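Cyclo(L-tyrosyl-L-tyrosyl) synthase (Mycobacterium tuberculosis, PDB 2X9Q) joins two tyrosines, delivered as tyrosyl-tRNA, into the cyclic dipeptide cyclo(L-Tyr-L-Tyr) without using ATP, a step in the biosynthesis of mycocyclosin. Local coordinates at residues A[59-64]-A[103-108]; A[80-85]-A[110-115]; A[206-211]-A[221-226]. All blocks are in the same frame, centred on the assembly; numbering follows the deposited sequence.

How the contacts relate
Contacts 1 and 2 are neighbours, their centres about 11 Å apart, and their segments alternate along the chain: helix 96-109, used in contact 1, joins the parallel strands of contact 2, 82-87 and 112-117, in a beta-alpha-beta unit. W105 and F110, one from each contact, meet edge to face. Contact 1 closes the helix against the hairpin at the outer end of the mixed sheet. Together they build part of the Rossmann-like fold that relates this family to class I tRNA synthetases. Contact 3 comes later, on the opposite side of the chain's centre, about 31 and 29 Å from contacts 1 and 2, centre to centre. There helices 194-210 and 220-244 meet beside residues 229-233, which probably bind substrate.

Contact 1 (A[59-64]-A[103-108]); sequences TAQEGF and GLWGLT
The five-membered ring of the W105 indole receives the edge of the F64 ring toward its face, an offset edge-to-face pair with centroids 5.6 Å apart and planes at 61°. At the indole edge, in its plane, lies CB of Q61, and W105 NE1 gives its hydrogen to OE1 of the same glutamine, 3.0 Å away. That bond is moderately bent, 153° at the hydrogen, and the donor is tilted out of the amide's carbonyl plane. Since H77 NE2 also binds this OE1, two N-H groups grip one oxygen, which helps to fix the amide. Tryptophan suits the place because it fills a buried position and still offers a donor at its rim.

E62, exposed, reaches across to W105 and T108. Bent at chi2 (71°), its chain brings OE1 to 3.6 Å from W105 CD1 and OE2 to 3.6 Å from T108 CG2, while N109 ND2 binds OE1. T108 meanwhile turns its OG1 back to L104 O.

E62 and G63 are the corner residues of a type I' turn, both with positive phi; glycine takes this readily, whereas glutamate is a less usual occupant. The whole is a tight beta hairpin, strands 59-61 and 64-68, packed against helix 96-109.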
ATOM      1  N   THR A  59      -2.870  12.553 -14.278  1.00 40.62           N
ATOM      2  CA  THR A  59      -3.590  13.806 -14.202  1.00 41.42           C
ATOM      3  C   THR A  59      -3.012  14.648 -12.997  1.00 40.56           C
ATOM      4  O   THR A  59      -2.761  14.101 -11.904  1.00 37.86           O
ATOM      5  CB  THR A  59      -5.156  13.590 -14.283  1.00 41.56           C
ATOM      6  OG1 THR A  59      -5.838  14.777 -13.844  1.00 49.40           O
ATOM      7  CG2 THR A  59      -5.638  12.527 -13.420  1.00 43.28           C
ATOM      8  N   ALA A  60      -2.704  15.932 -13.249  1.00 38.37           N
ATOM      9  CA  ALA A  60      -2.232  16.875 -12.208  1.00 37.69           C
ATOM     10  C   ALA A  60      -3.351  17.366 -11.273  1.00 37.75           C
ATOM     11  O   ALA A  60      -4.365  17.878 -11.740  1.00 35.51           O
ATOM     12  CB  ALA A  60      -1.508  18.051 -12.843  1.00 37.45           C
ATOM     13  N   GLN A  61      -3.187  17.134  -9.947  1.00 36.55           N
ATOM     14  CA  GLN A  61      -4.196  17.489  -8.951  1.00 35.92           C
ATOM     15  C   GLN A  61      -3.466  17.983  -7.676  1.00 36.57           C
ATOM     16  O   GLN A  61      -2.667  17.237  -7.077  1.00 36.01           O
ATOM     17  CB  GLN A  61      -5.068  16.264  -8.532  1.00 35.48           C
ATOM     18  CG  GLN A  61      -5.770  15.547  -9.627  1.00 36.54           C
ATOM     19  CD  GLN A  61      -6.820  14.580  -9.109  1.00 32.87           C
ATOM     20  OE1 GLN A  61      -6.580  13.735  -8.226  1.00 31.38           O
ATOM     21  NE2 GLN A  61      -7.985  14.650  -9.700  1.00 34.92           N
ATOM     22  N   GLU A  62      -3.742  19.221  -7.252  1.00 36.95           N
ATOM     23  CA  GLU A  62      -3.214  19.786  -5.990  1.00 36.80           C
ATOM     24  C   GLU A  62      -1.770  19.409  -5.726  1.00 35.47           C
ATOM     25  O   GLU A  62      -1.460  18.870  -4.637  1.00 38.25           O
ATOM     26  CB  GLU A  62      -4.057  19.314  -4.798  1.00 37.17           C
ATOM     27  CG  GLU A  62      -5.492  19.818  -4.806  1.00 42.42           C
ATOM     28  CD  GLU A  62      -6.317  19.150  -5.912  1.00 49.52           C
ATOM     29  OE1 GLU A  62      -6.211  17.909  -6.072  1.00 48.44           O
ATOM     30  OE2 GLU A  62      -7.057  19.858  -6.618  1.00 49.20           O
ATOM     31  N   GLY A  63      -0.915  19.618  -6.711  1.00 32.67           N
ATOM     32  CA  GLY A  63       0.539  19.430  -6.541  1.00 32.28           C
ATOM     33  C   GLY A  63       1.078  18.000  -6.764  1.00 30.53           C
ATOM     34  O   GLY A  63       2.295  17.766  -6.646  1.00 29.38           O
ATOM     35  N   PHE A  64       0.192  17.083  -7.152  1.00 28.42           N
ATOM     36  CA  PHE A  64       0.573  15.685  -7.467  1.00 29.82           C
ATOM     37  C   PHE A  64       0.256  15.254  -8.908  1.00 28.69           C
ATOM     38  O   PHE A  64      -0.706  15.713  -9.473  1.00 30.31           O
ATOM     39  CB  PHE A  64      -0.186  14.744  -6.492  1.00 28.38           C
ATOM     40  CG  PHE A  64       0.365  14.857  -5.096  1.00 27.16           C
ATOM     41  CD1 PHE A  64      -0.270  15.628  -4.153  1.00 28.97           C
ATOM     42  CD2 PHE A  64       1.574  14.280  -4.786  1.00 28.30           C
ATOM     43  CE1 PHE A  64       0.309  15.803  -2.850  1.00 28.85           C
ATOM     44  CE2 PHE A  64       2.158  14.416  -3.481  1.00 26.62           C
ATOM     45  CZ  PHE A  64       1.517  15.179  -2.529  1.00 25.67           C
ATOM     46  N   GLY A 103      -2.543  14.695   2.430  1.00 23.20           N
ATOM     47  CA  GLY A 103      -3.808  14.798   3.144  1.00 22.09           C
ATOM     48  C   GLY A 103      -4.721  15.877   2.482  1.00 24.73           C
ATOM     49  O   GLY A 103      -5.930  15.651   2.343  1.00 25.92           O
ATOM     50  N   LEU A 104      -4.163  17.000   2.071  1.00 24.10           N
ATOM     51  CA  LEU A 104      -4.988  18.031   1.361  1.00 27.32           C
ATOM     52  C   LEU A 104      -5.470  17.501  -0.020  1.00 27.19           C
ATOM     53  O   LEU A 104      -6.609  17.696  -0.394  1.00 27.86           O
ATOM     54  CB  LEU A 104      -4.138  19.285   1.136  1.00 26.26           C
ATOM     55  CG  LEU A 104      -3.906  20.085   2.451  1.00 32.37           C
ATOM     56  CD1 LEU A 104      -2.755  21.108   2.318  1.00 36.82           C
ATOM     57  CD2 LEU A 104      -5.244  20.687   2.989  1.00 38.38           C
ATOM     58  N   TRP A 105      -4.570  16.837  -0.757  1.00 27.36           N
ATOM     59  CA  TRP A 105      -4.897  16.226  -2.062  1.00 27.07           C
ATOM     60  C   TRP A 105      -6.004  15.241  -1.808  1.00 28.11           C
ATOM     61  O   TRP A 105      -7.003  15.268  -2.516  1.00 28.10           O
ATOM     62  CB  TRP A 105      -3.718  15.486  -2.684  1.00 25.72           C
ATOM     63  CG  TRP A 105      -4.128  14.557  -3.808  1.00 26.85           C
ATOM     64  CD1 TRP A 105      -4.481  14.933  -5.082  1.00 29.29           C
ATOM     65  CD2 TRP A 105      -4.241  13.124  -3.763  1.00 27.95           C
ATOM     66  NE1 TRP A 105      -4.834  13.827  -5.803  1.00 30.67           N
ATOM     67  CE2 TRP A 105      -4.708  12.706  -5.013  1.00 29.72           C
ATOM     68  CE3 TRP A 105      -3.993  12.140  -2.764  1.00 28.66           C
ATOM     69  CZ2 TRP A 105      -4.901  11.356  -5.327  1.00 24.70           C
ATOM     70  CZ3 TRP A 105      -4.247  10.793  -3.068  1.00 25.86           C
ATOM     71  CH2 TRP A 105      -4.688  10.421  -4.330  1.00 28.13           C
ATOM     72  N   GLY A 106      -5.872  14.401  -0.771  1.00 27.17           N
ATOM     73  CA  GLY A 106      -6.887  13.371  -0.467  1.00 24.67           C
ATOM     74  C   GLY A 106      -8.277  13.929  -0.151  1.00 28.77           C
ATOM     75  O   GLY A 106      -9.320  13.405  -0.637  1.00 27.63           O
ATOM     76  N   LEU A 107      -8.323  14.959   0.701  1.00 28.52           N
ATOM     77  CA  LEU A 107      -9.603  15.480   1.079  1.00 29.89           C
ATOM     78  C   LEU A 107     -10.247  16.259  -0.065  1.00 28.85           C
ATOM     79  O   LEU A 107     -11.464  16.346  -0.109  1.00 31.04           O
ATOM     80  CB  LEU A 107      -9.473  16.384   2.304  1.00 30.78           C
ATOM     81  CG  LEU A 107      -9.238  15.657   3.632  1.00 30.18           C
ATOM     82  CD1 LEU A 107      -8.950  16.624   4.748  1.00 32.57           C
ATOM     83  CD2 LEU A 107     -10.317  14.696   4.006  1.00 30.13           C
ATOM     84  N   THR A 108      -9.456  16.827  -0.949  1.00 29.67           N
ATOM     85  CA  THR A 108     -10.003  17.473  -2.137  1.00 31.57           C
ATOM     86  C   THR A 108     -10.659  16.442  -3.078  1.00 32.88           C
ATOM     87  O   THR A 108     -11.653  16.776  -3.749  1.00 32.91           O
ATOM     88  CB  THR A 108      -8.948  18.290  -2.855  1.00 31.94           C
ATOM     89  OG1 THR A 108      -8.434  19.221  -1.896  1.00 32.91           O
ATOM     90  CG2 THR A 108      -9.529  19.045  -4.164  1.00 30.11           C
TER

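Contact 2 (A[80-85]-A[110-115]); sequences GDHAVI and FDRVDF
H82 and D114, on one face of the sheet, meet through a nearly straight hydrogen bond: H82 NE2 lies 2.7 Å from D114 OD2, with 174° at the hydrogen. The oxygen uses its anti lone pair, and it lies in the plane of the imidazole. A first torsion of -174° swings the H82 ring away from its own backbone nitrogen and over to the neighbouring strand. D114 OD2 is shared, taking R112 NH2 in a salt bridge at 3.1 Å as well as H82 NE2, while R168 pairs with OD1; S249 OG binds H82 ND1.

Backbone bonds set the parallel pairing of strands 82-87 and 112-117. A83 uses both its N and its O toward the neighbouring strand, bonding to R112 O and, at 2.8 Å, to D114 N, in the residues that flank V113. I85 N continues the pattern to D114 O. At the entry, G80, whose positive phi suits glycine, takes D111 N on its carbonyl, while R112 N to D81 O is weak.

Apolar contacts fill the face opposite H82 and D114. A83 CB sits squarely over the F110 ring, 3.7 Å from its centroid and 4° off the normal, a CH-pi contact that the small side chain allows. I85 is branched enough to serve two neighbours, with CD1 against V113 CG1 and CG2 3.6 Å from F115 CE1. L102 and W105 of helix 96-109 also pack on I85, and L99 on F115.

Water donates to both D81 OD1 and D111 OD2, 4.3 Å apart, probably easing the closeness of like charges; S248 OG binds D81 OD2.

D114 is thus a buried carboxylate held by a histidine and two arginines. These neighbours would be expected to favour its ionised form, and D114 in turn probably orients the imidazole.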
ATOM      1  N   GLY A  80     -14.202   8.965  -6.589  1.00 27.11           N
ATOM      2  CA  GLY A  80     -13.920   9.791  -5.390  1.00 24.68           C
ATOM      3  C   GLY A  80     -14.543   9.268  -4.118  1.00 24.98           C
ATOM      4  O   GLY A  80     -14.923  10.074  -3.210  1.00 25.91           O
ATOM      5  N   ASP A  81     -14.695   7.940  -3.980  1.00 22.41           N
ATOM      6  CA  ASP A  81     -15.238   7.469  -2.706  1.00 23.07           C
ATOM      7  C   ASP A  81     -14.181   7.465  -1.608  1.00 24.04           C
ATOM      8  O   ASP A  81     -14.436   7.965  -0.464  1.00 24.84           O
ATOM      9  CB  ASP A  81     -15.826   6.070  -2.765  1.00 22.69           C
ATOM     10  CG  ASP A  81     -17.016   5.993  -3.736  1.00 27.26           C
ATOM     11  OD1 ASP A  81     -17.949   6.765  -3.491  1.00 28.06           O
ATOM     12  OD2 ASP A  81     -17.002   5.222  -4.702  1.00 28.79           O
ATOM     13  N   HIS A  82     -13.017   6.855  -1.929  1.00 23.39           N
ATOM     14  CA  HIS A  82     -12.070   6.509  -0.852  1.00 22.29           C
ATOM     15  C   HIS A  82     -10.686   6.357  -1.379  1.00 23.38           C
ATOM     16  O   HIS A  82     -10.487   5.875  -2.521  1.00 20.79           O
ATOM     17  CB  HIS A  82     -12.506   5.246  -0.131  1.00 22.05           C
ATOM     18  CG  HIS A  82     -11.643   4.940   1.065  1.00 25.46           C
ATOM     19  ND1 HIS A  82     -10.558   4.081   0.995  1.00 21.41           N
ATOM     20  CD2 HIS A  82     -11.626   5.483   2.327  1.00 23.18           C
ATOM     21  CE1 HIS A  82      -9.944   4.059   2.179  1.00 24.83           C
ATOM     22  NE2 HIS A  82     -10.588   4.875   3.014  1.00 28.89           N
ATOM     23  N   ALA A  83      -9.707   6.828  -0.612  1.00 23.59           N
ATOM     24  CA  ALA A  83      -8.302   6.505  -0.902  1.00 23.13           C
ATOM     25  C   ALA A  83      -7.615   5.922   0.353  1.00 23.69           C
ATOM     26  O   ALA A  83      -7.807   6.400   1.499  1.00 23.19           O
ATOM     27  CB  ALA A  83      -7.520   7.708  -1.461  1.00 24.69           C
ATOM     28  N   VAL A  84      -6.768   4.917   0.111  1.00 22.47           N
ATOM     29  CA  VAL A  84      -5.708   4.556   1.083  1.00 19.79           C
ATOM     30  C   VAL A  84      -4.426   5.239   0.619  1.00 21.48           C
ATOM     31  O   VAL A  84      -4.004   5.062  -0.514  1.00 21.23           O
ATOM     32  CB  VAL A  84      -5.478   3.016   1.102  1.00 19.78           C
ATOM     33  CG1 VAL A  84      -4.233   2.636   2.045  1.00 16.16           C
ATOM     34  CG2 VAL A  84      -6.772   2.338   1.646  1.00 16.34           C
ATOM     35  N   ILE A  85      -3.808   5.995   1.527  1.00 20.26           N
ATOM     36  CA  ILE A  85      -2.484   6.562   1.338  1.00 20.27           C
ATOM     37  C   ILE A  85      -1.565   5.734   2.244  1.00 22.06           C
ATOM     38  O   ILE A  85      -1.580   5.932   3.463  1.00 21.63           O
ATOM     39  CB  ILE A  85      -2.519   8.030   1.757  1.00 20.65           C
ATOM     40  CG1 ILE A  85      -3.544   8.747   0.792  1.00 21.46           C
ATOM     41  CG2 ILE A  85      -1.172   8.753   1.477  1.00 20.70           C
ATOM     42  CD1 ILE A  85      -3.566  10.286   0.987  1.00 24.27           C
ATOM     43  N   PHE A 110     -11.544  12.831  -2.503  1.00 26.17           N
ATOM     44  CA  PHE A 110     -12.273  11.623  -2.051  1.00 25.03           C
ATOM     45  C   PHE A 110     -13.208  11.936  -0.892  1.00 25.35           C
ATOM     46  O   PHE A 110     -12.832  12.745  -0.037  1.00 28.67           O
ATOM     47  CB  PHE A 110     -11.248  10.536  -1.602  1.00 22.74           C
ATOM     48  CG  PHE A 110     -10.267  10.180  -2.670  1.00 20.50           C
ATOM     49  CD1 PHE A 110     -10.572   9.186  -3.566  1.00 20.88           C
ATOM     50  CD2 PHE A 110      -9.101  10.901  -2.835  1.00 22.72           C
ATOM     51  CE1 PHE A 110      -9.677   8.853  -4.613  1.00 21.97           C
ATOM     52  CE2 PHE A 110      -8.219  10.633  -3.899  1.00 24.80           C
ATOM     53  CZ  PHE A 110      -8.472   9.612  -4.765  1.00 23.46           C
ATOM     54  N   ASP A 111     -14.326  11.222  -0.753  1.00 25.66           N
ATOM     55  CA  ASP A 111     -15.163  11.452   0.413  1.00 26.47           C
ATOM     56  C   ASP A 111     -14.468  11.113   1.724  1.00 28.54           C
ATOM     57  O   ASP A 111     -14.725  11.723   2.779  1.00 25.44           O
ATOM     58  CB  ASP A 111     -16.490  10.729   0.360  1.00 26.78           C
ATOM     59  CG  ASP A 111     -17.371  11.218  -0.830  1.00 31.08           C
ATOM     60  OD1 ASP A 111     -17.123  12.316  -1.385  1.00 25.34           O
ATOM     61  OD2 ASP A 111     -18.214  10.418  -1.253  1.00 28.36           O
ATOM     62  N   ARG A 112     -13.600  10.101   1.680  1.00 27.62           N
ATOM     63  CA  ARG A 112     -12.973   9.642   2.905  1.00 27.08           C
ATOM     64  C   ARG A 112     -11.526   9.210   2.560  1.00 26.55           C
ATOM     65  O   ARG A 112     -11.286   8.743   1.432  1.00 25.00           O
ATOM     66  CB  ARG A 112     -13.843   8.489   3.383  1.00 29.75           C
ATOM     67  CG  ARG A 112     -13.687   8.138   4.803  1.00 39.92           C
ATOM     68  CD  ARG A 112     -14.225   6.683   5.149  1.00 51.19           C
ATOM     69  NE  ARG A 112     -13.275   6.068   6.095  1.00 55.05           N
ATOM     70  CZ  ARG A 112     -13.382   4.871   6.664  1.00 58.34           C
ATOM     71  NH1 ARG A 112     -14.428   4.068   6.407  1.00 58.43           N
ATOM     72  NH2 ARG A 112     -12.430   4.494   7.532  1.00 57.69           N
ATOM     73  N   VAL A 113     -10.565   9.404   3.476  1.00 23.85           N
ATOM     74  CA  VAL A 113      -9.145   9.120   3.199  1.00 23.46           C
ATOM     75  C   VAL A 113      -8.562   8.423   4.404  1.00 23.08           C
ATOM     76  O   VAL A 113      -8.734   8.919   5.561  1.00 24.01           O
ATOM     77  CB  VAL A 113      -8.317  10.370   2.934  1.00 22.71           C
ATOM     78  CG1 VAL A 113      -6.782  10.007   2.783  1.00 17.31           C
ATOM     79  CG2 VAL A 113      -8.821  11.134   1.722  1.00 26.58           C
ATOM     80  N   ASP A 114      -7.890   7.293   4.202  1.00 23.12           N
ATOM     81  CA  ASP A 114      -7.232   6.572   5.358  1.00 22.64           C
ATOM     82  C   ASP A 114      -5.724   6.483   5.071  1.00 23.58           C
ATOM     83  O   ASP A 114      -5.327   5.944   3.997  1.00 22.75           O
ATOM     84  CB  ASP A 114      -7.778   5.175   5.558  1.00 23.42           C
ATOM     85  CG  ASP A 114      -9.112   5.161   6.276  1.00 27.56           C
ATOM     86  OD1 ASP A 114      -9.108   5.163   7.521  1.00 33.20           O
ATOM     87  OD2 ASP A 114     -10.150   5.239   5.634  1.00 25.91           O
ATOM     88  N   PHE A 115      -4.900   7.085   5.937  1.00 21.25           N
ATOM     89  CA  PHE A 115      -3.478   6.913   5.862  1.00 22.23           C
ATOM     90  C   PHE A 115      -3.315   5.594   6.595  1.00 23.66           C
ATOM     91  O   PHE A 115      -3.945   5.420   7.646  1.00 25.57           O
ATOM     92  CB  PHE A 115      -2.745   7.952   6.745  1.00 22.82           C
ATOM     93  CG  PHE A 115      -2.539   9.262   6.124  1.00 20.85           C
ATOM     94  CD1 PHE A 115      -1.597   9.404   5.134  1.00 21.14           C
ATOM     95  CD2 PHE A 115      -3.302  10.378   6.537  1.00 21.98           C
ATOM     96  CE1 PHE A 115      -1.320  10.651   4.564  1.00 23.01           C
ATOM     97  CE2 PHE A 115      -3.068  11.633   5.948  1.00 21.67           C
ATOM     98  CZ  PHE A 115      -2.064  11.767   4.977  1.00 24.76           C
TER
HETATM   99  O   HOH W   1     -18.398   7.723  -1.033  1.00 29.16           O

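Contact 3 (A[206-211]-A[221-226]); sequences RFLSTK and TQEQVC
Helices 194-210 and 220-244 cross steeply where segments 206-210 and 221-226 meet, their N-to-C directions 113° apart and the short axes 10.9 Å from each other at closest approach. It is a helix-helix contact near the surface, made by apolar side chains with no hydrogen bond between the two segments.

L208 is the main wedge. Its CD1 lies mainly on the backbone of the second helix, 3.8 Å from Q222 O and 4.0 Å from E223 CA, and also touches C226 CB; CD2 lies 3.9 Å from C226 SG. Leucine fits because its forked end can touch a helix surface and a side chain at once. The aliphatic CG of E223 flanks L208 CD1, and its extended chain carries the carboxylate away from L208 to a salt bridge with R205. Q222 sends its amide nitrogen to A128 O.

C226 is buried, and a small sulfur-bearing side chain lets F207 and L208 both approach it. V204, one helical turn before L208, also packs on C226. I230 and Y229, further along helix 220-244 and probably part of the substrate site, have side chains about 4 and 5 Å from that of C226.

The chi1 of F207, 168°, directs its ring toward the cysteine in a sulfur-aromatic contact at the ring edge. The sulfur lies almost in the ring plane, 83° off the normal, with C226 SG 3.7 Å from F207 CD2.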
ATOM      1  N   ARG A 206      12.353  -8.434  -8.527  1.00 31.08           N
ATOM      2  CA  ARG A 206      12.435  -7.187  -9.299  1.00 34.91           C
ATOM      3  C   ARG A 206      12.364  -5.964  -8.339  1.00 36.64           C
ATOM      4  O   ARG A 206      13.167  -5.040  -8.426  1.00 36.96           O
ATOM      5  CB  ARG A 206      11.320  -7.014 -10.323  1.00 36.75           C
ATOM      6  CG  ARG A 206      11.454  -7.797 -11.657  1.00 45.56           C
ATOM      7  CD  ARG A 206      12.855  -7.928 -12.251  1.00 53.83           C
ATOM      8  NE  ARG A 206      13.128  -9.363 -12.361  1.00 59.73           N
ATOM      9  CZ  ARG A 206      14.075 -10.034 -11.691  1.00 62.90           C
ATOM     10  NH1 ARG A 206      14.185 -11.363 -11.879  1.00 59.86           N
ATOM     11  NH2 ARG A 206      14.928  -9.387 -10.862  1.00 60.49           N
ATOM     12  N   PHE A 207      11.400  -5.988  -7.418  1.00 36.84           N
ATOM     13  CA  PHE A 207      11.250  -4.908  -6.476  1.00 38.78           C
ATOM     14  C   PHE A 207      12.504  -4.726  -5.577  1.00 38.39           C
ATOM     15  O   PHE A 207      12.886  -3.585  -5.295  1.00 37.94           O
ATOM     16  CB  PHE A 207      10.016  -5.123  -5.624  1.00 38.48           C
ATOM     17  CG  PHE A 207       9.937  -4.222  -4.449  1.00 42.16           C
ATOM     18  CD1 PHE A 207       9.746  -2.842  -4.625  1.00 44.97           C
ATOM     19  CD2 PHE A 207      10.075  -4.741  -3.135  1.00 46.83           C
ATOM     20  CE1 PHE A 207       9.704  -1.968  -3.520  1.00 44.41           C
ATOM     21  CE2 PHE A 207      10.021  -3.882  -1.998  1.00 48.27           C
ATOM     22  CZ  PHE A 207       9.822  -2.477  -2.202  1.00 46.97           C
ATOM     23  N   LEU A 208      13.099  -5.835  -5.103  1.00 38.14           N
ATOM     24  CA  LEU A 208      14.274  -5.731  -4.252  1.00 38.95           C
ATOM     25  C   LEU A 208      15.471  -5.250  -5.040  1.00 41.24           C
ATOM     26  O   LEU A 208      16.301  -4.533  -4.483  1.00 41.05           O
ATOM     27  CB  LEU A 208      14.602  -7.028  -3.515  1.00 38.39           C
ATOM     28  CG  LEU A 208      13.645  -7.457  -2.398  1.00 36.81           C
ATOM     29  CD1 LEU A 208      13.995  -8.802  -1.858  1.00 37.95           C
ATOM     30  CD2 LEU A 208      13.658  -6.384  -1.290  1.00 39.40           C
ATOM     31  N   SER A 209      15.552  -5.589  -6.330  1.00 42.77           N
ATOM     32  CA  SER A 209      16.715  -5.212  -7.114  1.00 47.71           C
ATOM     33  C   SER A 209      16.793  -3.671  -7.348  1.00 50.62           C
ATOM     34  O   SER A 209      17.843  -3.167  -7.786  1.00 50.94           O
ATOM     35  CB  SER A 209      16.718  -5.930  -8.464  1.00 47.78           C
ATOM     36  OG  SER A 209      15.911  -5.175  -9.376  1.00 48.76           O
ATOM     37  N   THR A 210      15.677  -2.971  -7.094  1.00 53.06           N
ATOM     38  CA  THR A 210      15.588  -1.497  -7.137  1.00 56.20           C
ATOM     39  C   THR A 210      15.967  -0.802  -5.784  1.00 57.54           C
ATOM     40  O   THR A 210      16.369   0.360  -5.809  1.00 58.38           O
ATOM     41  CB  THR A 210      14.152  -0.967  -7.601  1.00 55.91           C
ATOM     42  OG1 THR A 210      13.213  -1.035  -6.511  1.00 56.04           O
ATOM     43  CG2 THR A 210      13.595  -1.717  -8.874  1.00 56.92           C
ATOM     44  N   LYS A 211      15.851  -1.511  -4.642  1.00 58.33           N
ATOM     45  CA  LYS A 211      15.932  -0.922  -3.270  1.00 59.04           C
ATOM     46  C   LYS A 211      17.094  -1.482  -2.451  1.00 59.85           C
ATOM     47  O   LYS A 211      18.246  -1.512  -2.917  1.00 60.80           O
ATOM     48  CB  LYS A 211      14.592  -1.112  -2.496  1.00 58.68           C
ATOM     49  N   THR A 221      16.592 -14.907   2.658  1.00 37.87           N
ATOM     50  CA  THR A 221      15.907 -14.323   3.780  1.00 34.51           C
ATOM     51  C   THR A 221      15.314 -12.981   3.438  1.00 31.85           C
ATOM     52  O   THR A 221      14.170 -12.775   3.808  1.00 29.44           O
ATOM     53  CB  THR A 221      16.818 -14.191   5.057  1.00 36.23           C
ATOM     54  OG1 THR A 221      17.516 -15.418   5.199  1.00 35.93           O
ATOM     55  CG2 THR A 221      15.920 -13.953   6.339  1.00 34.15           C
ATOM     56  N   GLN A 222      16.058 -12.090   2.769  1.00 28.58           N
ATOM     57  CA  GLN A 222      15.488 -10.811   2.377  1.00 31.06           C
ATOM     58  C   GLN A 222      14.215 -11.010   1.488  1.00 30.63           C
ATOM     59  O   GLN A 222      13.240 -10.261   1.620  1.00 28.07           O
ATOM     60  CB  GLN A 222      16.475  -9.900   1.664  1.00 31.53           C
ATOM     61  CG  GLN A 222      17.640  -9.349   2.584  1.00 34.49           C
ATOM     62  CD  GLN A 222      18.847  -8.817   1.755  1.00 44.78           C
ATOM     63  OE1 GLN A 222      18.785  -8.740   0.534  1.00 47.52           O
ATOM     64  NE2 GLN A 222      19.931  -8.453   2.427  1.00 46.00           N
ATOM     65  N   GLU A 223      14.267 -12.028   0.599  1.00 30.08           N
ATOM     66  CA  GLU A 223      13.113 -12.341  -0.301  1.00 29.51           C
ATOM     67  C   GLU A 223      11.937 -12.818   0.470  1.00 27.53           C
ATOM     68  O   GLU A 223      10.845 -12.371   0.210  1.00 27.37           O
ATOM     69  CB  GLU A 223      13.484 -13.383  -1.344  1.00 28.93           C
ATOM     70  CG  GLU A 223      14.436 -12.813  -2.327  1.00 30.05           C
ATOM     71  CD  GLU A 223      14.945 -13.866  -3.363  1.00 37.28           C
ATOM     72  OE1 GLU A 223      14.330 -14.948  -3.567  1.00 35.48           O
ATOM     73  OE2 GLU A 223      15.943 -13.528  -4.010  1.00 40.40           O
ATOM     74  N   GLN A 224      12.156 -13.760   1.392  1.00 26.93           N
ATOM     75  CA  GLN A 224      11.076 -14.299   2.197  1.00 28.10           C
ATOM     76  C   GLN A 224      10.442 -13.185   3.088  1.00 27.53           C
ATOM     77  O   GLN A 224       9.235 -13.065   3.168  1.00 24.77           O
ATOM     78  CB  GLN A 224      11.576 -15.440   3.108  1.00 29.88           C
ATOM     79  CG  GLN A 224      10.362 -16.081   3.825  1.00 36.93           C
ATOM     80  CD  GLN A 224       9.230 -16.435   2.754  1.00 49.07           C
ATOM     81  OE1 GLN A 224       9.464 -17.281   1.866  1.00 52.10           O
ATOM     82  NE2 GLN A 224       8.057 -15.755   2.810  1.00 47.34           N
ATOM     83  N   VAL A 225      11.266 -12.336   3.720  1.00 26.16           N
ATOM     84  CA  VAL A 225      10.673 -11.271   4.562  1.00 26.01           C
ATOM     85  C   VAL A 225       9.909 -10.262   3.685  1.00 25.58           C
ATOM     86  O   VAL A 225       8.825  -9.804   4.060  1.00 24.58           O
ATOM     87  CB  VAL A 225      11.778 -10.592   5.440  1.00 27.03           C
ATOM     88  CG1 VAL A 225      11.279  -9.255   6.084  1.00 26.23           C
ATOM     89  CG2 VAL A 225      12.254 -11.652   6.472  1.00 27.07           C
ATOM     90  N   CYS A 226      10.454  -9.936   2.521  1.00 23.44           N
ATOM     91  CA  CYS A 226       9.767  -9.005   1.631  1.00 25.70           C
ATOM     92  C   CYS A 226       8.403  -9.603   1.170  1.00 24.90           C
ATOM     93  O   CYS A 226       7.387  -8.905   1.139  1.00 24.15           O
ATOM     94  CB  CYS A 226      10.642  -8.726   0.394  1.00 23.89           C
ATOM     95  SG  CYS A 226       9.947  -7.504  -0.687  1.00 29.71           S
TER